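Local coordinates for flagellar basal body protein (Helicobacter pylori, PDB 5NPY), which probably builds the flagellar hook, the curved, flexible tube thought to pass torque from the rotary motor at the cell surface to the filament, at residues A[188-193]-A[361-366]; A[402-407]-A[435-440]; A[367-372]-A[406-411]; A[182-187]-A[474-479]. One frame throughout, in Å; residues are numbered along the deposited sequence.

The contacts run from what is probably a domain junction into the sheets of the neighbouring domain. Contact 4 pairs outgoing chain 182-187 with returning chain 474-479; the other three are nested inside the loop it closes. Contact 1, about 15 Å away between centres, continues from it, with Val-188 N hydrogen-bonded to Lys-474 O, and closes before contacts 3 and 2 open. Contacts 1, 2 and 3 are centred about 10 to 11 Å apart and share the antiparallel sheet of strands 346-364, 370-381 and 396-406; contacts 2 and 3 share Asp-406 and Pro-407. Phe-439 and Lys-440 of contact 2 reach both others. Nearest atoms of contacts 2 and 4 are about 9 Å apart.

Contact 1. Residues A[188-193]-A[361-366]; sequences VLSTKV and VDIYDK
Ser-190 and Tyr-364 are joined by two hydrogen bonds that fasten residues 188-193 to the end of strand 346-364. Ser-190 N donates to Tyr-364 O at 2.9 Å, approaching nearly along the C=O axis (163° at the oxygen). In return, the hydroxyl Ser-190 OG accepts from Tyr-364 N at 2.8 Å. With OG turned beside the serine's own backbone N (chi1 -47°), one residue engages both the N-H and the C=O of the tyrosine, as a neighbouring strand would, but with a side chain supplying the second link. The phenol ring of Tyr-364 extends beyond the bonded pair toward Lys-474 and Pro-475.

Leu-189 flanks the bonds. Its CD1 rests 3.3 Å from Tyr-364 O and close to the Asp-365 backbone, while CD2 lies 3.9 Å from Lys-366 CG, where the extended lysine chain passes obliquely over the leucine. The joined pieces belong to different sheets: strand 192-198 is an inner strand of a four-stranded mixed sheet that packs against the antiparallel sheet of strand 346-364. Val-193 bridges the layers with both of its methyls. Its CG1 meets Val-361 CG1 tip to tip at 4.1 Å, and its CG2 crosses Ile-363 at about a right angle, 4.0 Å from Ile-363 CG2.

In the next shell, Gln-471 holds the hydroxyl in place: OE1 is hydrogen-bonded to Ser-190 OG and NE2 to Asp-362 O. Asp-365 turns away to form a salt bridge with Lys-440, and its other oxygen, OD1, accepts the backbone N-H of Asp-369, steadying the turn into strand 370-381.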
loop_
_atom_site.group_PDB
_atom_site.type_symbol
_atom_site.label_atom_id
_atom_site.label_comp_id
_atom_site.label_asym_id
_atom_site.label_seq_id
_atom_site.Cartn_x
_atom_site.Cartn_y
_atom_site.Cartn_z
ATOM N N VAL A 188 3.918 10.486 12.465
ATOM C CA VAL A 188 2.641 10.812 11.839
ATOM C C VAL A 188 1.671 9.657 12.055
ATOM O O VAL A 188 2.029 8.486 11.878
ATOM C CB VAL A 188 2.794 11.108 10.329
ATOM C CG1 VAL A 188 1.453 11.562 9.726
ATOM C CG2 VAL A 188 3.856 12.153 10.093
ATOM N N LEU A 189 0.438 9.984 12.431
ATOM C CA LEU A 189 -0.588 8.962 12.570
ATOM C C LEU A 189 -1.022 8.460 11.194
ATOM O O LEU A 189 -1.275 9.254 10.278
ATOM C CB LEU A 189 -1.784 9.515 13.341
ATOM C CG LEU A 189 -3.048 8.660 13.366
ATOM C CD1 LEU A 189 -2.748 7.300 13.977
ATOM C CD2 LEU A 189 -4.169 9.367 14.136
ATOM N N SER A 190 -1.119 7.138 11.060
ATOM C CA SER A 190 -1.574 6.504 9.825
ATOM C C SER A 190 -3.089 6.667 9.752
ATOM O O SER A 190 -3.812 6.077 10.555
ATOM C CB SER A 190 -1.188 5.021 9.796
ATOM O OG SER A 190 0.178 4.790 10.166
ATOM N N THR A 191 -3.577 7.476 8.811
ATOM C CA THR A 191 -5.009 7.588 8.573
ATOM C C THR A 191 -5.434 7.083 7.206
ATOM O O THR A 191 -6.620 7.179 6.871
ATOM C CB THR A 191 -5.468 9.038 8.726
ATOM O OG1 THR A 191 -4.869 9.835 7.695
ATOM C CG2 THR A 191 -5.075 9.572 10.110
ATOM N N LYS A 192 -4.518 6.525 6.420
ATOM C CA LYS A 192 -4.820 6.214 5.027
ATOM C C LYS A 192 -3.855 5.141 4.560
ATOM O O LYS A 192 -2.653 5.388 4.494
ATOM C CB LYS A 192 -4.704 7.483 4.166
ATOM C CG LYS A 192 -5.177 7.333 2.728
ATOM C CD LYS A 192 -5.037 8.646 1.944
ATOM C CE LYS A 192 -3.634 8.846 1.381
ATOM N NZ LYS A 192 -3.502 10.195 0.755
ATOM N N VAL A 193 -4.367 3.963 4.215
ATOM C CA VAL A 193 -3.524 2.856 3.766
ATOM C C VAL A 193 -4.102 2.281 2.476
ATOM O O VAL A 193 -5.284 1.905 2.431
ATOM C CB VAL A 193 -3.408 1.769 4.844
ATOM C CG1 VAL A 193 -2.578 0.581 4.343
ATOM C CG2 VAL A 193 -2.832 2.368 6.135
ATOM N N VAL A 361 0.765 -4.722 7.045
ATOM C CA VAL A 361 1.345 -3.403 6.810
ATOM C C VAL A 361 1.709 -2.789 8.162
ATOM O O VAL A 361 0.937 -2.882 9.126
ATOM C CB VAL A 361 0.346 -2.493 6.055
ATOM C CG1 VAL A 361 0.891 -1.089 5.869
ATOM C CG2 VAL A 361 -0.036 -3.115 4.698
ATOM N N ASP A 362 2.881 -2.159 8.232
ATOM C CA ASP A 362 3.260 -1.419 9.425
ATOM C C ASP A 362 2.498 -0.104 9.468
ATOM O O ASP A 362 2.548 0.683 8.519
ATOM C CB ASP A 362 4.766 -1.144 9.452
ATOM C CG ASP A 362 5.608 -2.415 9.525
ATOM O OD1 ASP A 362 6.766 -2.390 9.041
ATOM O OD2 ASP A 362 5.134 -3.425 10.079
ATOM N N ILE A 363 1.805 0.147 10.574
ATOM C CA ILE A 363 1.137 1.430 10.755
ATOM C C ILE A 363 1.517 1.983 12.119
ATOM O O ILE A 363 2.038 1.269 12.982
ATOM C CB ILE A 363 -0.394 1.335 10.600
ATOM C CG1 ILE A 363 -0.998 0.500 11.733
ATOM C CG2 ILE A 363 -0.744 0.764 9.207
ATOM C CD1 ILE A 363 -2.528 0.573 11.817
ATOM N N TYR A 364 1.260 3.286 12.295
ATOM C CA TYR A 364 1.806 4.045 13.408
ATOM C C TYR A 364 0.740 4.935 14.016
ATOM O O TYR A 364 -0.022 5.574 13.287
ATOM C CB TYR A 364 2.999 4.894 12.953
ATOM C CG TYR A 364 4.012 4.070 12.208
ATOM C CD1 TYR A 364 4.024 4.032 10.817
ATOM C CD2 TYR A 364 4.937 3.295 12.896
ATOM C CE1 TYR A 364 4.945 3.244 10.130
ATOM C CE2 TYR A 364 5.861 2.506 12.222
ATOM C CZ TYR A 364 5.858 2.480 10.838
ATOM O OH TYR A 364 6.780 1.697 10.165
ATOM N N ASP A 365 0.711 4.992 15.358
ATOM C CA ASP A 365 -0.205 5.876 16.074
ATOM C C ASP A 365 0.391 7.288 16.143
ATOM O O ASP A 365 1.435 7.577 15.549
ATOM C CB ASP A 365 -0.543 5.298 17.453
ATOM C CG ASP A 365 0.666 5.208 18.390
ATOM O OD1 ASP A 365 1.721 5.838 18.158
ATOM O OD2 ASP A 365 0.548 4.485 19.384
ATOM N N LYS A 366 -0.274 8.197 16.868
ATOM C CA LYS A 366 0.234 9.565 16.974
ATOM C C LYS A 366 1.612 9.609 17.637
ATOM O O LYS A 366 2.391 10.539 17.388
ATOM C CB LYS A 366 -0.744 10.440 17.756
ATOM C CG LYS A 366 -1.999 10.789 17.011
ATOM C CD LYS A 366 -2.964 11.539 17.903
ATOM C CE LYS A 366 -4.320 11.695 17.237
ATOM N NZ LYS A 366 -5.208 12.593 18.022
#

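Contact 2. Residues A[402-407]-A[435-440]; sequences SYIVDP and MTLDFK
Ile-404 reaches across with its delta methyl to the aromatic side chain of Phe-439, and CD1 sits 3.8 Å from Phe-439 CD2. The chain beyond CB is extended (chi2 176°), which carries this methyl well clear of its own strand. The two side chains cross at about a right angle, with the methyl also close to CB and CG, at the root of the ring rather than its far end. Leu-437, two residues earlier on strand 435-439, approaches the isoleucine more loosely: Ile-404 CG1 and Leu-437 CD1 are 4.4 Å apart. Ser-402 extends the line of contact toward Met-435, where its OG lies 4.1 Å from the sulfur SD. At this distance the hydroxyl, which is hydrogen-bonded to Ser-375 OG, makes no more than van der Waals contact with the thioether.

Segments 402-406 and 435-439 run nearly parallel, their axes 19° apart and 7.8 Å from each other at closest approach, consistent with strands of two sheets packed face to face. Tyr-446 of strand 442-447 packs beside Ser-402, Met-435 and Leu-437. On the other layer, strands 370-381 and 411-423 flank 396-406, and Tyr-371 meets the Phe-439 ring edge-to-face.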
loop_
_atom_site.group_PDB
_atom_site.type_symbol
_atom_site.label_atom_id
_atom_site.label_comp_id
_atom_site.label_asym_id
_atom_site.label_seq_id
_atom_site.Cartn_x
_atom_site.Cartn_y
_atom_site.Cartn_z
ATOM N N SER A 402 -10.167 -7.955 7.833
ATOM C CA SER A 402 -9.088 -7.039 8.193
ATOM C C SER A 402 -9.231 -6.504 9.622
ATOM O O SER A 402 -10.341 -6.210 10.086
ATOM C CB SER A 402 -9.008 -5.857 7.223
ATOM O OG SER A 402 -8.917 -6.270 5.868
ATOM N N TYR A 403 -8.088 -6.331 10.295
ATOM C CA TYR A 403 -8.028 -5.887 11.687
ATOM C C TYR A 403 -6.608 -5.419 11.974
ATOM O O TYR A 403 -5.695 -5.600 11.156
ATOM C CB TYR A 403 -8.444 -7.005 12.652
ATOM C CG TYR A 403 -7.726 -8.310 12.355
ATOM C CD1 TYR A 403 -6.517 -8.617 12.979
ATOM C CD2 TYR A 403 -8.235 -9.221 11.426
ATOM C CE1 TYR A 403 -5.840 -9.802 12.696
ATOM C CE2 TYR A 403 -7.543 -10.408 11.128
ATOM C CZ TYR A 403 -6.344 -10.682 11.780
ATOM O OH TYR A 403 -5.647 -11.830 11.524
ATOM N N ILE A 404 -6.430 -4.824 13.157
ATOM C CA ILE A 404 -5.165 -4.239 13.595
ATOM C C ILE A 404 -4.696 -4.959 14.853
ATOM O O ILE A 404 -5.442 -5.057 15.834
ATOM C CB ILE A 404 -5.311 -2.732 13.867
ATOM C CG1 ILE A 404 -5.699 -2.001 12.588
ATOM C CG2 ILE A 404 -4.020 -2.175 14.444
ATOM C CD1 ILE A 404 -5.952 -0.529 12.808
ATOM N N VAL A 405 -3.461 -5.453 14.843
ATOM C CA VAL A 405 -2.942 -6.182 15.991
ATOM C C VAL A 405 -1.821 -5.376 16.624
ATOM O O VAL A 405 -1.036 -4.720 15.932
ATOM C CB VAL A 405 -2.482 -7.619 15.642
ATOM C CG1 VAL A 405 -2.986 -8.039 14.281
ATOM C CG2 VAL A 405 -0.964 -7.787 15.775
ATOM N N ASP A 406 -1.781 -5.394 17.944
ATOM C CA ASP A 406 -0.646 -4.858 18.673
ATOM C C ASP A 406 0.504 -5.854 18.571
ATOM O O ASP A 406 0.374 -6.985 19.059
ATOM C CB ASP A 406 -1.030 -4.614 20.128
ATOM C CG ASP A 406 0.115 -4.053 20.963
ATOM O OD1 ASP A 406 1.129 -3.592 20.397
ATOM O OD2 ASP A 406 -0.014 -4.051 22.198
ATOM N N PRO A 407 1.623 -5.499 17.933
ATOM C CA PRO A 407 2.749 -6.442 17.874
ATOM C C PRO A 407 3.304 -6.770 19.240
ATOM O O PRO A 407 3.962 -7.803 19.394
ATOM C CB PRO A 407 3.786 -5.707 17.012
ATOM C CG PRO A 407 3.499 -4.261 17.250
ATOM C CD PRO A 407 1.994 -4.161 17.446
ATOM N N MET A 435 -12.594 0.816 2.997
ATOM C CA MET A 435 -13.294 0.493 4.230
ATOM C C MET A 435 -12.775 1.396 5.342
ATOM O O MET A 435 -11.753 2.081 5.197
ATOM C CB MET A 435 -13.150 -1.007 4.581
ATOM C CG MET A 435 -11.882 -1.404 5.359
ATOM S SD MET A 435 -11.546 -3.196 5.262
ATOM C CE MET A 435 -10.667 -3.195 3.683
ATOM N N THR A 436 -13.511 1.416 6.452
ATOM C CA THR A 436 -13.156 2.244 7.605
ATOM C C THR A 436 -12.876 1.352 8.803
ATOM O O THR A 436 -13.761 0.628 9.270
ATOM C CB THR A 436 -14.248 3.261 7.952
ATOM O OG1 THR A 436 -14.349 4.219 6.887
ATOM C CG2 THR A 436 -13.865 4.003 9.264
ATOM N N LEU A 437 -11.638 1.378 9.267
ATOM C CA LEU A 437 -11.235 0.684 10.475
ATOM C C LEU A 437 -11.152 1.699 11.593
ATOM O O LEU A 437 -10.892 2.879 11.353
ATOM C CB LEU A 437 -9.866 0.024 10.306
ATOM C CG LEU A 437 -9.667 -0.756 9.015
ATOM C CD1 LEU A 437 -8.272 -1.371 9.035
ATOM C CD2 LEU A 437 -10.769 -1.795 8.855
ATOM N N ASP A 438 -11.334 1.231 12.817
ATOM C CA ASP A 438 -11.096 2.048 14.001
ATOM C C ASP A 438 -9.697 1.756 14.546
ATOM O O ASP A 438 -9.424 0.653 15.031
ATOM C CB ASP A 438 -12.159 1.800 15.069
ATOM C CG ASP A 438 -11.974 2.710 16.261
ATOM O OD1 ASP A 438 -11.286 2.290 17.224
ATOM O OD2 ASP A 438 -12.477 3.861 16.199
ATOM N N PHE A 439 -8.823 2.749 14.482
ATOM C CA PHE A 439 -7.439 2.643 14.937
ATOM C C PHE A 439 -7.273 3.430 16.247
ATOM O O PHE A 439 -6.857 4.596 16.242
ATOM C CB PHE A 439 -6.496 3.164 13.859
ATOM C CG PHE A 439 -5.051 3.032 14.206
ATOM C CD1 PHE A 439 -4.099 3.818 13.567
ATOM C CD2 PHE A 439 -4.631 2.097 15.137
ATOM C CE1 PHE A 439 -2.761 3.674 13.875
ATOM C CE2 PHE A 439 -3.290 1.950 15.442
ATOM C CZ PHE A 439 -2.359 2.732 14.818
ATOM N N LYS A 440 -7.565 2.761 17.367
ATOM C CA LYS A 440 -7.392 3.331 18.714
ATOM C C LYS A 440 -8.161 4.638 18.874
ATOM O O LYS A 440 -7.643 5.616 19.407
ATOM C CB LYS A 440 -5.911 3.541 19.051
ATOM C CG LYS A 440 -5.229 2.303 19.601
ATOM C CD LYS A 440 -3.714 2.426 19.550
ATOM C CE LYS A 440 -3.221 3.533 20.442
ATOM N NZ LYS A 440 -1.733 3.524 20.573
#

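Contact 3. Residues A[367-372]-A[406-411]; sequences AGDKYL and DPKNKT
Pro-407 carries the apolar part of the contact, pressing the CG-CD side of its ring against the backbone of residues 370-371. Its CG approaches Lys-370 O to 3.2 Å, and its CD lies 3.8 Å from Tyr-371 CA. CB meets the branch of Leu-372, 3.8 Å from Leu-372 CD1, the two side chains crossing obliquely. Next to the proline, the Tyr-371 ring lies at a slant to Asp-406, with Tyr-371 CD1 3.9 Å from Asp-406 CA; the aromatic and carboxylate planes are turned 35° from each other.

The charged part lies at the surface. Lys-408, bent at several bonds along its chain, curls back toward strand 370-381 and forms a salt bridge with Asp-369, its NZ 3.6 Å from Asp-369 OD1. Because the ammonium also stands above the Tyr-371 ring at long range, a cation-pi attraction there can be weak at most.

The hydrogen bonds lie within 406-411 and shape the turn that presents these groups. Asp-406 OD1 accepts from Lys-408 N at 3.0 Å in an Asx turn, the donor coming from above the carboxylate plane (76° out of it). A chi1 of 180° swings the carboxylate beside its own carbonyl carbon, within reach of Lys-408 N. Asp-406 N donates to Thr-411 O at 2.8 Å, and Lys-410 and Thr-411 together face Asp-406 in a G1 beta bulge.

This hairpin turn connects strands 396-406 and 411-423. Strand 370-381 lies beside 396-406 and has 346-364 as its other neighbour, with Tyr-371 and Leu-372 hydrogen-bonded through their backbones to Ile-363 and Val-405 respectively.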
loop_
_atom_site.group_PDB
_atom_site.type_symbol
_atom_site.label_atom_id
_atom_site.label_comp_id
_atom_site.label_asym_id
_atom_site.label_seq_id
_atom_site.Cartn_x
_atom_site.Cartn_y
_atom_site.Cartn_z
ATOM N N ALA A 367 1.923 8.624 18.484
ATOM C CA ALA A 367 3.209 8.568 19.166
ATOM C C ALA A 367 4.300 7.937 18.312
ATOM O O ALA A 367 5.474 8.021 18.689
ATOM C CB ALA A 367 3.083 7.790 20.475
ATOM N N GLY A 368 3.944 7.329 17.177
ATOM C CA GLY A 368 4.906 6.673 16.320
ATOM C C GLY A 368 5.121 5.215 16.632
ATOM O O GLY A 368 6.038 4.603 16.069
ATOM N N ASP A 369 4.302 4.645 17.508
ATOM C CA ASP A 369 4.380 3.234 17.844
ATOM C C ASP A 369 3.787 2.388 16.732
ATOM O O ASP A 369 2.751 2.727 16.148
ATOM C CB ASP A 369 3.638 2.941 19.152
ATOM C CG ASP A 369 4.448 3.311 20.383
ATOM O OD1 ASP A 369 5.312 2.504 20.803
ATOM O OD2 ASP A 369 4.217 4.411 20.927
ATOM N N LYS A 370 4.430 1.258 16.477
ATOM C CA LYS A 370 4.039 0.403 15.378
ATOM C C LYS A 370 2.882 -0.501 15.791
ATOM O O LYS A 370 2.903 -1.115 16.862
ATOM C CB LYS A 370 5.230 -0.424 14.899
ATOM C CG LYS A 370 4.972 -1.176 13.593
ATOM C CD LYS A 370 6.168 -2.081 13.246
ATOM C CE LYS A 370 6.285 -3.262 14.217
ATOM N NZ LYS A 370 7.612 -3.955 14.145
ATOM N N TYR A 371 1.866 -0.552 14.936
ATOM C CA TYR A 371 0.806 -1.541 14.952
ATOM C C TYR A 371 0.785 -2.236 13.593
ATOM O O TYR A 371 1.420 -1.788 12.635
ATOM C CB TYR A 371 -0.542 -0.880 15.259
ATOM C CG TYR A 371 -0.682 -0.425 16.692
ATOM C CD1 TYR A 371 -1.417 -1.173 17.602
ATOM C CD2 TYR A 371 -0.084 0.749 17.138
ATOM C CE1 TYR A 371 -1.557 -0.772 18.917
ATOM C CE2 TYR A 371 -0.215 1.164 18.457
ATOM C CZ TYR A 371 -0.960 0.397 19.342
ATOM O OH TYR A 371 -1.108 0.784 20.660
ATOM N N LEU A 372 0.076 -3.357 13.510
ATOM C CA LEU A 372 0.146 -4.228 12.342
ATOM C C LEU A 372 -1.236 -4.357 11.695
ATOM O O LEU A 372 -2.139 -4.979 12.263
ATOM C CB LEU A 372 0.709 -5.590 12.741
ATOM C CG LEU A 372 2.151 -5.646 13.278
ATOM C CD1 LEU A 372 2.442 -7.068 13.758
ATOM C CD2 LEU A 372 3.219 -5.202 12.247
ATOM N N ASP A 406 -1.781 -5.394 17.944
ATOM C CA ASP A 406 -0.646 -4.858 18.673
ATOM C C ASP A 406 0.504 -5.854 18.571
ATOM O O ASP A 406 0.374 -6.985 19.059
ATOM C CB ASP A 406 -1.030 -4.614 20.128
ATOM C CG ASP A 406 0.115 -4.053 20.963
ATOM O OD1 ASP A 406 1.129 -3.592 20.397
ATOM O OD2 ASP A 406 -0.014 -4.051 22.198
ATOM N N PRO A 407 1.623 -5.499 17.933
ATOM C CA PRO A 407 2.749 -6.442 17.874
ATOM C C PRO A 407 3.304 -6.770 19.240
ATOM O O PRO A 407 3.962 -7.803 19.394
ATOM C CB PRO A 407 3.786 -5.707 17.012
ATOM C CG PRO A 407 3.499 -4.261 17.250
ATOM C CD PRO A 407 1.994 -4.161 17.446
ATOM N N LYS A 408 3.035 -5.931 20.243
ATOM C CA LYS A 408 3.638 -6.093 21.562
ATOM C C LYS A 408 2.982 -7.208 22.363
ATOM O O LYS A 408 3.641 -7.807 23.219
ATOM C CB LYS A 408 3.585 -4.762 22.329
ATOM C CG LYS A 408 4.747 -3.801 21.976
ATOM C CD LYS A 408 4.360 -2.331 22.097
ATOM C CE LYS A 408 3.711 -1.844 20.803
ATOM N NZ LYS A 408 4.591 -0.923 20.048
ATOM N N ASN A 409 1.693 -7.492 22.123
ATOM C CA ASN A 409 1.040 -8.632 22.759
ATOM C C ASN A 409 0.382 -9.556 21.741
ATOM O O ASN A 409 -0.406 -10.426 22.135
ATOM C CB ASN A 409 0.021 -8.179 23.829
ATOM C CG ASN A 409 -1.100 -7.294 23.269
ATOM O OD1 ASN A 409 -1.374 -7.284 22.066
ATOM N ND2 ASN A 409 -1.760 -6.550 24.158
ATOM N N LYS A 410 0.694 -9.387 20.449
ATOM C CA LYS A 410 0.183 -10.227 19.357
ATOM C C LYS A 410 -1.331 -10.399 19.439
ATOM O O LYS A 410 -1.876 -11.479 19.207
ATOM C CB LYS A 410 0.886 -11.580 19.331
ATOM C CG LYS A 410 2.407 -11.493 19.441
ATOM C CD LYS A 410 3.034 -12.894 19.426
ATOM C CE LYS A 410 4.005 -13.085 18.268
ATOM N NZ LYS A 410 5.232 -12.287 18.488
ATOM N N THR A 411 -2.019 -9.311 19.759
ATOM C CA THR A 411 -3.453 -9.336 19.948
ATOM C C THR A 411 -4.116 -8.204 19.174
ATOM O O THR A 411 -3.603 -7.076 19.159
ATOM C CB THR A 411 -3.774 -9.218 21.443
ATOM O OG1 THR A 411 -3.093 -10.266 22.145
ATOM C CG2 THR A 411 -5.281 -9.316 21.695
#

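Contact 4. Residues A[182-187]-A[474-479]; sequences DLTYQP and KPRGIF
The guanidinium of Arg-476 has Gln-186 OE1 and Pro-187 CD over one face and Thr-184 OG1 at its edge. Gln-186 OE1 is 3.2 Å from Arg-476 CZ, and the amide and guanidinium planes stand 69° apart. Although Gln-186 OE1 is also close to NH2, the angle is too poor for a hydrogen bond; this is a polar contact over the face. Bends at chi2 (101°) and chi3 fold the arginine, whose backbone-to-CB bond points away, back over Pro-187, with Arg-476 CD 3.6 Å from Pro-187 CD.

The Tyr-185 ring receives Lys-474 at its edge, where CB of the lysine is 3.6 Å from Tyr-185 CE2. Farther out, Lys-474 CD runs past the phenol oxygen, 3.4 Å from Tyr-185 OH, which has weak hydrogen bonds to Ser-159 and Glu-500. Phe-494 meets this ring edge-to-face, which adds to the burial of the tyrosine.

Between these two groups the backbones pair as antiparallel strands. Tyr-185 and Gly-477 form a hydrogen-bonded pair: Tyr-185 N donates to Gly-477 O at 2.9 Å (168° at the hydrogen), but the return bond from Gly-477 N to Tyr-185 O is weak at 3.4 Å. Thr-184 and Ile-478 form the adjoining non-hydrogen-bonded pair, and beyond it the bond from Phe-479 N to Leu-183 O is again weak.

Strand 184-185 also runs parallel to 156-157, which probably ties the ribbon to the D1 region. An antiparallel two-chain connection, one chain leaving and one returning, is consistent with the hook-protein plan in which an outer domain is inserted into D1.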
loop_
_atom_site.group_PDB
_atom_site.type_symbol
_atom_site.label_atom_id
_atom_site.label_comp_id
_atom_site.label_asym_id
_atom_site.label_seq_id
_atom_site.Cartn_x
_atom_site.Cartn_y
_atom_site.Cartn_z
ATOM N N ASP A 182 19.927 19.841 16.771
ATOM C CA ASP A 182 19.075 18.809 17.346
ATOM C C ASP A 182 17.730 18.805 16.637
ATOM O O ASP A 182 16.812 19.537 17.023
ATOM C CB ASP A 182 18.892 19.018 18.853
ATOM C CG ASP A 182 17.817 18.109 19.442
ATOM O OD1 ASP A 182 18.071 16.895 19.585
ATOM O OD2 ASP A 182 16.716 18.610 19.761
ATOM N N LEU A 183 17.606 17.993 15.590
ATOM C CA LEU A 183 16.373 17.890 14.821
ATOM C C LEU A 183 15.829 16.475 14.952
ATOM O O LEU A 183 16.492 15.512 14.547
ATOM C CB LEU A 183 16.609 18.250 13.352
ATOM C CG LEU A 183 16.049 19.588 12.875
ATOM C CD1 LEU A 183 14.564 19.491 12.600
ATOM C CD2 LEU A 183 16.301 20.644 13.913
ATOM N N THR A 184 14.638 16.347 15.530
ATOM C CA THR A 184 13.910 15.089 15.494
ATOM C C THR A 184 12.905 15.114 14.350
ATOM O O THR A 184 12.602 16.158 13.773
ATOM C CB THR A 184 13.196 14.804 16.825
ATOM O OG1 THR A 184 12.312 15.885 17.165
ATOM C CG2 THR A 184 14.220 14.583 17.954
ATOM N N TYR A 185 12.414 13.931 14.008
ATOM C CA TYR A 185 11.367 13.762 13.007
ATOM C C TYR A 185 10.077 13.412 13.728
ATOM O O TYR A 185 10.001 12.360 14.367
ATOM C CB TYR A 185 11.729 12.654 12.022
ATOM C CG TYR A 185 10.760 12.536 10.884
ATOM C CD1 TYR A 185 10.998 13.191 9.686
ATOM C CD2 TYR A 185 9.611 11.779 11.002
ATOM C CE1 TYR A 185 10.121 13.092 8.637
ATOM C CE2 TYR A 185 8.723 11.677 9.958
ATOM C CZ TYR A 185 8.985 12.341 8.777
ATOM O OH TYR A 185 8.123 12.250 7.721
ATOM N N GLN A 186 9.074 14.275 13.636
ATOM C CA GLN A 186 7.837 13.997 14.352
ATOM C C GLN A 186 7.129 12.825 13.678
ATOM O O GLN A 186 7.045 12.776 12.439
ATOM C CB GLN A 186 6.905 15.210 14.434
ATOM C CG GLN A 186 7.376 16.340 15.372
ATOM C CD GLN A 186 7.436 15.968 16.851
ATOM O OE1 GLN A 186 7.661 14.807 17.219
ATOM N NE2 GLN A 186 7.262 16.967 17.713
ATOM N N PRO A 187 6.650 11.847 14.440
ATOM C CA PRO A 187 5.872 10.766 13.834
ATOM C C PRO A 187 4.535 11.291 13.330
ATOM O O PRO A 187 4.097 12.399 13.664
ATOM C CB PRO A 187 5.704 9.764 14.984
ATOM C CG PRO A 187 5.860 10.578 16.227
ATOM C CD PRO A 187 6.871 11.628 15.882
ATOM N N LYS A 474 4.075 7.748 9.818
ATOM C CA LYS A 474 5.542 7.805 9.892
ATOM C C LYS A 474 5.968 7.537 11.326
ATOM O O LYS A 474 5.293 7.975 12.264
ATOM C CB LYS A 474 6.130 9.163 9.456
ATOM C CG LYS A 474 5.649 9.709 8.121
ATOM C CD LYS A 474 6.539 9.311 6.972
ATOM C CE LYS A 474 5.774 9.346 5.653
ATOM N NZ LYS A 474 4.897 8.128 5.472
ATOM N N PRO A 475 7.075 6.832 11.527
ATOM C CA PRO A 475 7.599 6.631 12.882
ATOM C C PRO A 475 8.558 7.732 13.324
ATOM O O PRO A 475 9.107 8.496 12.520
ATOM C CB PRO A 475 8.331 5.283 12.770
ATOM C CG PRO A 475 8.778 5.230 11.337
ATOM C CD PRO A 475 7.760 5.991 10.523
ATOM N N ARG A 476 8.738 7.799 14.642
ATOM C CA ARG A 476 9.731 8.675 15.248
ATOM C C ARG A 476 11.106 8.455 14.604
ATOM O O ARG A 476 11.456 7.344 14.197
ATOM C CB ARG A 476 9.769 8.393 16.758
ATOM C CG ARG A 476 10.337 9.501 17.628
ATOM C CD ARG A 476 9.246 10.318 18.313
ATOM N NE ARG A 476 9.668 11.706 18.517
ATOM C CZ ARG A 476 8.943 12.641 19.130
ATOM N NH1 ARG A 476 7.744 12.346 19.619
ATOM N NH2 ARG A 476 9.423 13.875 19.258
ATOM N N GLY A 477 11.886 9.529 14.482
ATOM C CA GLY A 477 13.248 9.407 13.991
ATOM C C GLY A 477 14.171 10.446 14.594
ATOM O O GLY A 477 13.737 11.518 15.036
ATOM N N ILE A 478 15.463 10.113 14.613
ATOM C CA ILE A 478 16.511 11.047 15.013
ATOM C C ILE A 478 17.245 11.490 13.761
ATOM O O ILE A 478 17.303 10.756 12.769
ATOM C CB ILE A 478 17.505 10.439 16.028
ATOM C CG1 ILE A 478 18.238 9.237 15.410
ATOM C CG2 ILE A 478 16.777 10.037 17.304
ATOM C CD1 ILE A 478 19.742 9.250 15.516
ATOM N N PHE A 479 17.814 12.693 13.807
ATOM C CA PHE A 479 18.614 13.156 12.680
ATOM C C PHE A 479 19.812 12.237 12.475
ATOM O O PHE A 479 20.442 11.789 13.437
ATOM C CB PHE A 479 19.098 14.595 12.887
ATOM C CG PHE A 479 20.060 15.055 11.824
ATOM C CD1 PHE A 479 19.601 15.417 10.560
ATOM C CD2 PHE A 479 21.427 15.091 12.068
ATOM C CE1 PHE A 479 20.483 15.822 9.565
ATOM C CE2 PHE A 479 22.315 15.497 11.081
ATOM C CZ PHE A 479 21.840 15.865 9.829
#